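Local coordinates for protein CT009 (Chlamydia trachomatis, PDB 4GQM) that is of unknown function but carries a helix-turn-helix domain, consistent with a role in DNA binding, and crystallises in a sub-domain-swapped form, at residues M3-H8 with L101-S105. Sequence-based numbering, arbitrary orientation.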
# COMPACT_ATOMS: atom_id res chain seq x y z
N MET A 3 23.50 8.25 2.24
CA MET A 3 22.19 8.02 2.83
C MET A 3 21.58 6.71 2.33
O MET A 3 21.07 5.89 3.14
CB MET A 3 21.26 9.18 2.53
CG MET A 3 19.86 8.96 3.07
SD MET A 3 18.72 10.28 2.64
CE MET A 3 19.48 11.69 3.45
N SER A 4 21.63 6.50 1.02
CA SER A 4 21.05 5.26 0.50
C SER A 4 21.80 4.03 1.01
O SER A 4 21.20 3.00 1.28
CB SER A 4 20.93 5.26 -1.03
OG SER A 4 22.19 5.29 -1.63
N GLU A 5 23.10 4.14 1.15
CA GLU A 5 23.84 3.00 1.68
C GLU A 5 23.41 2.65 3.11
O GLU A 5 23.23 1.47 3.42
CB GLU A 5 25.34 3.24 1.53
CG GLU A 5 25.76 3.14 0.04
CD GLU A 5 27.04 3.86 -0.29
OE1 GLU A 5 27.77 4.20 0.66
OE2 GLU A 5 27.33 4.10 -1.48
N HIS A 6 23.18 3.67 3.96
CA HIS A 6 22.68 3.36 5.31
C HIS A 6 21.26 2.75 5.26
O HIS A 6 20.97 1.83 5.99
CB HIS A 6 22.62 4.60 6.20
CG HIS A 6 23.95 5.04 6.72
ND1 HIS A 6 24.56 4.42 7.79
CD2 HIS A 6 24.76 6.04 6.33
CE1 HIS A 6 25.70 5.04 8.05
NE2 HIS A 6 25.84 6.03 7.19
N VAL A 7 20.38 3.29 4.42
CA VAL A 7 19.00 2.80 4.28
C VAL A 7 18.99 1.32 3.91
O VAL A 7 18.33 0.52 4.50
CB VAL A 7 18.21 3.62 3.20
CG1 VAL A 7 16.90 2.92 2.78
CG2 VAL A 7 17.93 5.04 3.73
N HIS A 8 19.77 0.97 2.89
CA HIS A 8 19.73 -0.42 2.42
C HIS A 8 20.34 -1.36 3.46
O HIS A 8 19.85 -2.49 3.67
CB HIS A 8 20.42 -0.57 1.08
CG HIS A 8 19.75 0.18 -0.02
ND1 HIS A 8 18.42 0.02 -0.34
CD2 HIS A 8 20.23 1.14 -0.83
CE1 HIS A 8 18.12 0.83 -1.34
NE2 HIS A 8 19.21 1.52 -1.66
N LEU A 101 14.98 6.63 -7.45
CA LEU A 101 16.17 7.02 -8.21
C LEU A 101 16.94 8.10 -7.47
O LEU A 101 18.19 8.05 -7.38
CB LEU A 101 15.79 7.50 -9.61
CG LEU A 101 16.98 7.97 -10.47
CD1 LEU A 101 16.57 8.05 -11.94
CD2 LEU A 101 17.54 9.33 -10.02
N ASP A 102 16.23 9.09 -6.93
CA ASP A 102 16.88 10.25 -6.31
C ASP A 102 17.59 9.85 -5.03
O ASP A 102 18.62 10.43 -4.68
CB ASP A 102 15.87 11.35 -5.96
CG ASP A 102 15.31 12.06 -7.19
OD1 ASP A 102 15.87 11.89 -8.30
OD2 ASP A 102 14.32 12.80 -7.05
N LEU A 103 17.05 8.88 -4.32
CA LEU A 103 17.66 8.44 -3.09
C LEU A 103 19.07 7.96 -3.38
O LEU A 103 19.97 8.19 -2.57
CB LEU A 103 16.84 7.30 -2.49
CG LEU A 103 17.48 6.58 -1.30
CD1 LEU A 103 17.85 7.54 -0.16
CD2 LEU A 103 16.54 5.50 -0.83
N GLU A 104 19.26 7.27 -4.49
CA GLU A 104 20.60 6.77 -4.81
C GLU A 104 21.59 7.91 -5.07
O GLU A 104 22.76 7.83 -4.71
CB GLU A 104 20.53 5.84 -6.03
CG GLU A 104 19.72 4.59 -5.78
CD GLU A 104 20.19 3.85 -4.54
OE1 GLU A 104 21.42 3.60 -4.43
OE2 GLU A 104 19.34 3.55 -3.68
N SER A 105 21.10 8.98 -5.68
CA SER A 105 21.95 10.12 -6.03
C SER A 105 22.38 10.91 -4.79
O SER A 105 21.61 11.08 -3.84
CB SER A 105 21.21 11.04 -6.99
OG SER A 105 20.38 10.30 -7.89
O HOH W 1 22.30 8.53 -1.06
O HOH W 2 23.08 2.78 -2.45
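His8 NE2 donates a nearly straight hydrogen bond to Glu104 OE2 (2.9 Å, N-H...O angle 176°), a His-carboxylate pair. OE2 lies in the plane of the imidazole and is approached on its syn side, somewhat out of the carboxylate plane. With ring and carboxylate only 28° apart, the two flat groups join almost edge to edge. The CB of Glu104 points away from helix 2-24, and a bend at chi2 (-53°) folds the chain back to bring the carboxylate to the histidine. Glu104 OE1 receives a hydrogen bond of 2.7 Å from a water that also bonds Ser4 OG, a hydroxyl further tied to Gly1 N; Gly1 also meets Glu104 by a backbone bond. A second water accepts from Ser4 N and donates to Leu103 O (water to Leu103 O 2.8 Å). Beside this polar row, Leu103 CG lies 3.7 Å from Ser4 CB, while Leu103 CD1 meets Met3 SD at 4.0 Å. The contact thus joins the first turns of helix 2-24 to the last turn of helix 83-104, next to where Tyr84 of the second subunit packs on Val7. The carboxylate would probably raise the affinity of His8 for a proton, though a neutral ring with its hydrogen on NE2 would make the same bond.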